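Local structure of ABC transporter periplasmic peptide-binding protein (Pseudoalteromonas, 4QFL) at residues R153-V156 with Q162-F165; A271-L276 with I282-E287. The protein binds dipeptides such as Ala-Phe in the periplasm and probably delivers them to an ABC transporter for uptake. All blocks are in the same frame, centred on the assembly; numbering follows the deposited sequence.

Contact 1 (R153-V156 with Q162-F165); sequences RKIV and QVRF
The ring of Phe165 has Ile155 over one face. Ile155 CG1 stands 4.1 Å from the centroid of the Phe165 ring, 21° off the normal and shifted toward the rim, a CH-pi contact. Ile155 CD1 reaches further along the same ring and lies 3.5 Å from Phe165 CE2. Chi1 of Ile155 (-49°) puts CG1 anti to the carbonyl carbon and CG2 anti to the backbone N, and Ile155 CG2 packs 3.7 Å from Val163 CB. The ring also meets that of Phe93, with their planes steeply inclined. The guanidinium of Arg164 has Val156 CB over one face. Arg164 NH2 comes within 3.2 Å of Val156 CG2. Arg164 NE forms a salt bridge with Glu166 OE2, and the same Glu166 sits opposite Arg153 and Lys154 in a classic beta bulge.

The two strands form a beta hairpin at the margin of a four-stranded antiparallel sheet. Ile155 and Phe165 are a non-hydrogen-bonded pair on the face covered by helix 115-126, where Ile155 touches Ile119 and Phe122. Val156 and Arg164 are the hydrogen-bonded pair, with their side chains on the other face. Val156 N donates to Arg164 O at 2.8 Å, and Arg164 N donates to Val156 O at 3.0 Å.

Contact 2 (A271-L276 with I282-E287); sequences AQLSIL and INVERE
The CB of Leu276 points toward strand 282-287, and the side chain meets Val284 and Ile282. Leu276 CB lies 3.8 Å from Val284 CG2. CG lies anti to the carbonyl carbon and beside the backbone N (chi1 -52°), and the isopropyl end it begins brings CD2 to Ile282. At this tip, Leu276 CD2 comes to 4.2 Å from Ile282 CD1, a looser contact than that of CB. Ile254 and Leu258 of helix 250-258 also pack on the buried Leu276, as does Ala511 of strand 500-513.

Helix 273-278 leads through a short loop into strand 282-287 and lays its side chains on it. That strand pairs antiparallel with strand 500-513 in this periplasmic-binding-protein fold. Gln272 sits at the N-cap of the helix, and Gln272 O accepts from Leu276 N at 3.1 Å in the first turn.

Val284 meets the helix with both methyls. While CG2 takes Leu276, Val284 CG1 lies 4.1 Å from Leu273 CD2, the two side chains crossing at a slant. Leu273 also rests on Phe509. No direct hydrogen bond joins the two segments. A water lies 2.6 Å from both Leu276 O and Ile282 O, but it has more acceptors in reach than protons to give, so it may not donate to both at once.

In the fold
Contacts 1 and 2 lie on opposite sides of the chain's centre. Their centres are 46 Å apart, their nearest atoms about 29 Å apart, and they do not touch. Contact 1 is complete in the sequence before contact 2 begins. Its antiparallel sheet probably belongs to the extra domain of the larger peptide-binding proteins of this family. Neither contact includes a residue of the Ala-Phe pocket. Contact 2 is joined to that pocket through strand pairing: 282-287 pairs with 500-513, which pairs with 291-297, which pairs with 428-434. That last strand carries Leu431, Gly432, Trp433 and Ala434, which line the dipeptide site.

Contact 1 (R153-V156 with Q162-F165)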
loop_
_atom_site.group_PDB
_atom_site.type_symbol
_atom_site.label_atom_id
_atom_site.label_comp_id
_atom_site.label_asym_id
_atom_site.label_seq_id
_atom_site.Cartn_x
_atom_site.Cartn_y
_atom_site.Cartn_z
ATOM N N ARG A 153 11.082 6.098 20.970
ATOM C CA ARG A 153 11.858 5.750 22.165
ATOM C C ARG A 153 10.973 5.077 23.209
ATOM O O ARG A 153 11.295 4.008 23.734
ATOM C CB ARG A 153 12.535 6.992 22.768
ATOM C CG ARG A 153 13.598 6.695 23.846
ATOM C CD ARG A 153 14.018 7.970 24.587
ATOM N NE ARG A 153 13.063 8.320 25.642
ATOM C CZ ARG A 153 12.838 9.555 26.081
ATOM N NH1 ARG A 153 13.494 10.578 25.558
ATOM N NH2 ARG A 153 11.945 9.767 27.041
ATOM N N LYS A 154 9.854 5.714 23.518
ATOM C CA LYS A 154 8.886 5.119 24.406
ATOM C C LYS A 154 7.561 5.831 24.204
ATOM O O LYS A 154 7.486 6.827 23.493
ATOM C CB LYS A 154 9.354 5.187 25.870
ATOM C CG LYS A 154 9.637 6.579 26.411
ATOM C CD LYS A 154 10.057 6.512 27.884
ATOM C CE LYS A 154 10.159 7.906 28.526
ATOM N NZ LYS A 154 10.495 7.874 29.993
ATOM N N ILE A 155 6.511 5.282 24.798
ATOM C CA ILE A 155 5.227 5.946 24.863
ATOM C C ILE A 155 4.875 6.039 26.336
ATOM O O ILE A 155 4.692 5.017 27.003
ATOM C CB ILE A 155 4.131 5.136 24.151
ATOM C CG1 ILE A 155 4.600 4.708 22.764
ATOM C CG2 ILE A 155 2.824 5.938 24.089
ATOM C CD1 ILE A 155 3.610 3.833 22.031
ATOM N N VAL A 156 4.814 7.259 26.849
ATOM C CA VAL A 156 4.466 7.467 28.250
ATOM C C VAL A 156 2.972 7.309 28.440
ATOM O O VAL A 156 2.181 7.730 27.597
ATOM C CB VAL A 156 4.866 8.873 28.747
ATOM C CG1 VAL A 156 4.308 9.128 30.143
ATOM C CG2 VAL A 156 6.384 9.060 28.712
ATOM N N GLN A 162 -4.680 9.389 27.854
ATOM C CA GLN A 162 -3.713 10.249 27.186
ATOM C C GLN A 162 -2.327 9.600 27.217
ATOM O O GLN A 162 -1.898 9.064 28.242
ATOM C CB GLN A 162 -3.684 11.648 27.803
ATOM C CG GLN A 162 -2.723 12.605 27.109
ATOM C CD GLN A 162 -2.772 14.011 27.671
ATOM O OE1 GLN A 162 -2.072 14.333 28.621
ATOM N NE2 GLN A 162 -3.589 14.854 27.077
ATOM N N VAL A 163 -1.640 9.622 26.080
ATOM C CA VAL A 163 -0.299 9.075 26.010
ATOM C C VAL A 163 0.590 10.079 25.327
ATOM O O VAL A 163 0.108 10.974 24.644
ATOM C CB VAL A 163 -0.254 7.743 25.223
ATOM C CG1 VAL A 163 -1.150 6.704 25.880
ATOM C CG2 VAL A 163 -0.654 7.967 23.763
ATOM N N ARG A 164 1.894 9.933 25.510
ATOM C CA ARG A 164 2.846 10.786 24.821
ATOM C C ARG A 164 3.956 9.939 24.194
ATOM O O ARG A 164 4.665 9.222 24.895
ATOM C CB ARG A 164 3.416 11.826 25.790
ATOM C CG ARG A 164 4.508 12.687 25.212
ATOM C CD ARG A 164 5.115 13.605 26.264
ATOM N NE ARG A 164 5.805 12.863 27.320
ATOM C CZ ARG A 164 5.455 12.884 28.603
ATOM N NH1 ARG A 164 4.419 13.616 28.992
ATOM N NH2 ARG A 164 6.140 12.178 29.497
ATOM N N PHE A 165 4.071 9.997 22.870
ATOM C CA PHE A 165 5.160 9.337 22.150
ATOM C C PHE A 165 6.443 10.170 22.272
ATOM O O PHE A 165 6.434 11.376 22.023
ATOM C CB PHE A 165 4.818 9.167 20.657
ATOM C CG PHE A 165 3.766 8.121 20.363
ATOM C CD1 PHE A 165 2.435 8.319 20.718
ATOM C CD2 PHE A 165 4.105 6.957 19.681
ATOM C CE1 PHE A 165 1.463 7.358 20.427
ATOM C CE2 PHE A 165 3.141 5.999 19.380
ATOM C CZ PHE A 165 1.817 6.199 19.756
#

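Contact 2 (A271-L276 with I282-E287)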
loop_
_atom_site.group_PDB
_atom_site.type_symbol
_atom_site.label_atom_id
_atom_site.label_comp_id
_atom_site.label_asym_id
_atom_site.label_seq_id
_atom_site.Cartn_x
_atom_site.Cartn_y
_atom_site.Cartn_z
ATOM N N ALA A 271 -10.496 -4.250 -19.879
ATOM C CA ALA A 271 -11.096 -4.753 -21.108
ATOM C C ALA A 271 -12.605 -4.836 -20.975
ATOM O O ALA A 271 -13.323 -4.841 -21.971
ATOM C CB ALA A 271 -10.526 -6.107 -21.465
ATOM N N GLN A 272 -13.092 -4.889 -19.743
ATOM C CA GLN A 272 -14.526 -4.990 -19.525
ATOM C C GLN A 272 -15.202 -3.733 -18.993
ATOM O O GLN A 272 -16.386 -3.769 -18.669
ATOM C CB GLN A 272 -14.855 -6.189 -18.634
ATOM C CG GLN A 272 -14.825 -7.521 -19.383
ATOM C CD GLN A 272 -13.419 -8.036 -19.586
ATOM O OE1 GLN A 272 -12.606 -7.998 -18.669
ATOM N NE2 GLN A 272 -13.120 -8.511 -20.790
ATOM N N LEU A 273 -14.480 -2.618 -18.910
ATOM C CA LEU A 273 -15.102 -1.387 -18.415
ATOM C C LEU A 273 -16.258 -0.967 -19.303
ATOM O O LEU A 273 -17.289 -0.524 -18.816
ATOM C CB LEU A 273 -14.099 -0.242 -18.311
ATOM C CG LEU A 273 -13.110 -0.356 -17.158
ATOM C CD1 LEU A 273 -12.144 0.819 -17.164
ATOM C CD2 LEU A 273 -13.867 -0.445 -15.856
ATOM N N SER A 274 -16.081 -1.102 -20.608
ATOM C CA SER A 274 -17.132 -0.729 -21.550
ATOM C C SER A 274 -18.385 -1.594 -21.385
ATOM O O SER A 274 -19.507 -1.111 -21.495
ATOM C CB SER A 274 -16.613 -0.811 -22.982
ATOM O OG SER A 274 -17.674 -0.692 -23.907
ATOM N N ILE A 275 -18.187 -2.877 -21.128
ATOM C CA ILE A 275 -19.303 -3.765 -20.843
ATOM C C ILE A 275 -20.095 -3.242 -19.642
ATOM O O ILE A 275 -21.317 -3.077 -19.718
ATOM C CB ILE A 275 -18.805 -5.203 -20.562
ATOM C CG1 ILE A 275 -18.333 -5.869 -21.860
ATOM C CG2 ILE A 275 -19.879 -6.028 -19.858
ATOM C CD1 ILE A 275 -16.946 -5.402 -22.326
ATOM N N LEU A 276 -19.393 -2.974 -18.541
ATOM C CA LEU A 276 -20.019 -2.462 -17.321
ATOM C C LEU A 276 -20.663 -1.079 -17.521
ATOM O O LEU A 276 -21.756 -0.822 -17.019
ATOM C CB LEU A 276 -18.997 -2.436 -16.174
ATOM C CG LEU A 276 -18.231 -3.742 -15.916
ATOM C CD1 LEU A 276 -17.286 -3.577 -14.754
ATOM C CD2 LEU A 276 -19.168 -4.912 -15.670
ATOM N N ILE A 282 -25.441 -1.063 -12.875
ATOM C CA ILE A 282 -24.094 -1.086 -12.320
ATOM C C ILE A 282 -23.492 0.311 -12.355
ATOM O O ILE A 282 -23.671 1.053 -13.324
ATOM C CB ILE A 282 -23.185 -2.065 -13.089
ATOM C CG1 ILE A 282 -23.611 -3.501 -12.825
ATOM C CG2 ILE A 282 -21.728 -1.895 -12.683
ATOM C CD1 ILE A 282 -22.835 -4.488 -13.626
ATOM N N ASN A 283 -22.792 0.669 -11.287
ATOM C CA ASN A 283 -22.031 1.911 -11.238
ATOM C C ASN A 283 -20.549 1.616 -11.272
ATOM O O ASN A 283 -20.076 0.703 -10.612
ATOM C CB ASN A 283 -22.330 2.685 -9.958
ATOM C CG ASN A 283 -23.769 3.125 -9.861
ATOM O OD1 ASN A 283 -24.381 3.543 -10.852
ATOM N ND2 ASN A 283 -24.322 3.036 -8.663
ATOM N N VAL A 284 -19.807 2.400 -12.033
ATOM C CA VAL A 284 -18.362 2.277 -12.007
ATOM C C VAL A 284 -17.775 3.640 -11.651
ATOM O O VAL A 284 -17.927 4.614 -12.399
ATOM C CB VAL A 284 -17.818 1.750 -13.340
ATOM C CG1 VAL A 284 -16.329 1.441 -13.217
ATOM C CG2 VAL A 284 -18.599 0.517 -13.763
ATOM N N GLU A 285 -17.142 3.719 -10.485
ATOM C CA GLU A 285 -16.541 4.969 -10.057
ATOM C C GLU A 285 -15.147 5.061 -10.638
ATOM O O GLU A 285 -14.493 4.051 -10.851
ATOM C CB GLU A 285 -16.461 5.044 -8.542
ATOM C CG GLU A 285 -17.790 5.076 -7.839
ATOM C CD GLU A 285 -17.624 4.952 -6.333
ATOM O OE1 GLU A 285 -17.203 5.950 -5.700
ATOM O OE2 GLU A 285 -17.888 3.852 -5.784
ATOM N N ARG A 286 -14.698 6.287 -10.870
ATOM C CA ARG A 286 -13.442 6.554 -11.540
ATOM C C ARG A 286 -12.840 7.772 -10.866
ATOM O O ARG A 286 -13.311 8.878 -11.063
ATOM C CB ARG A 286 -13.731 6.850 -13.018
ATOM C CG ARG A 286 -12.561 7.363 -13.821
ATOM C CD ARG A 286 -13.006 7.839 -15.203
ATOM N NE ARG A 286 -11.865 8.312 -15.974
ATOM C CZ ARG A 286 -11.373 7.702 -17.046
ATOM N NH1 ARG A 286 -11.942 6.596 -17.516
ATOM N NH2 ARG A 286 -10.314 8.206 -17.658
ATOM N N GLU A 287 -11.817 7.580 -10.042
ATOM C CA GLU A 287 -11.288 8.701 -9.279
ATOM C C GLU A 287 -9.789 8.883 -9.468
ATOM O O GLU A 287 -9.063 7.916 -9.719
ATOM C CB GLU A 287 -11.584 8.509 -7.799
ATOM C CG GLU A 287 -12.999 8.083 -7.511
ATOM C CD GLU A 287 -13.274 7.925 -6.015
ATOM O OE1 GLU A 287 -14.443 7.642 -5.663
ATOM O OE2 GLU A 287 -12.335 8.085 -5.191
HETATM O O HOH W 1 -22.386 1.215 -15.607
#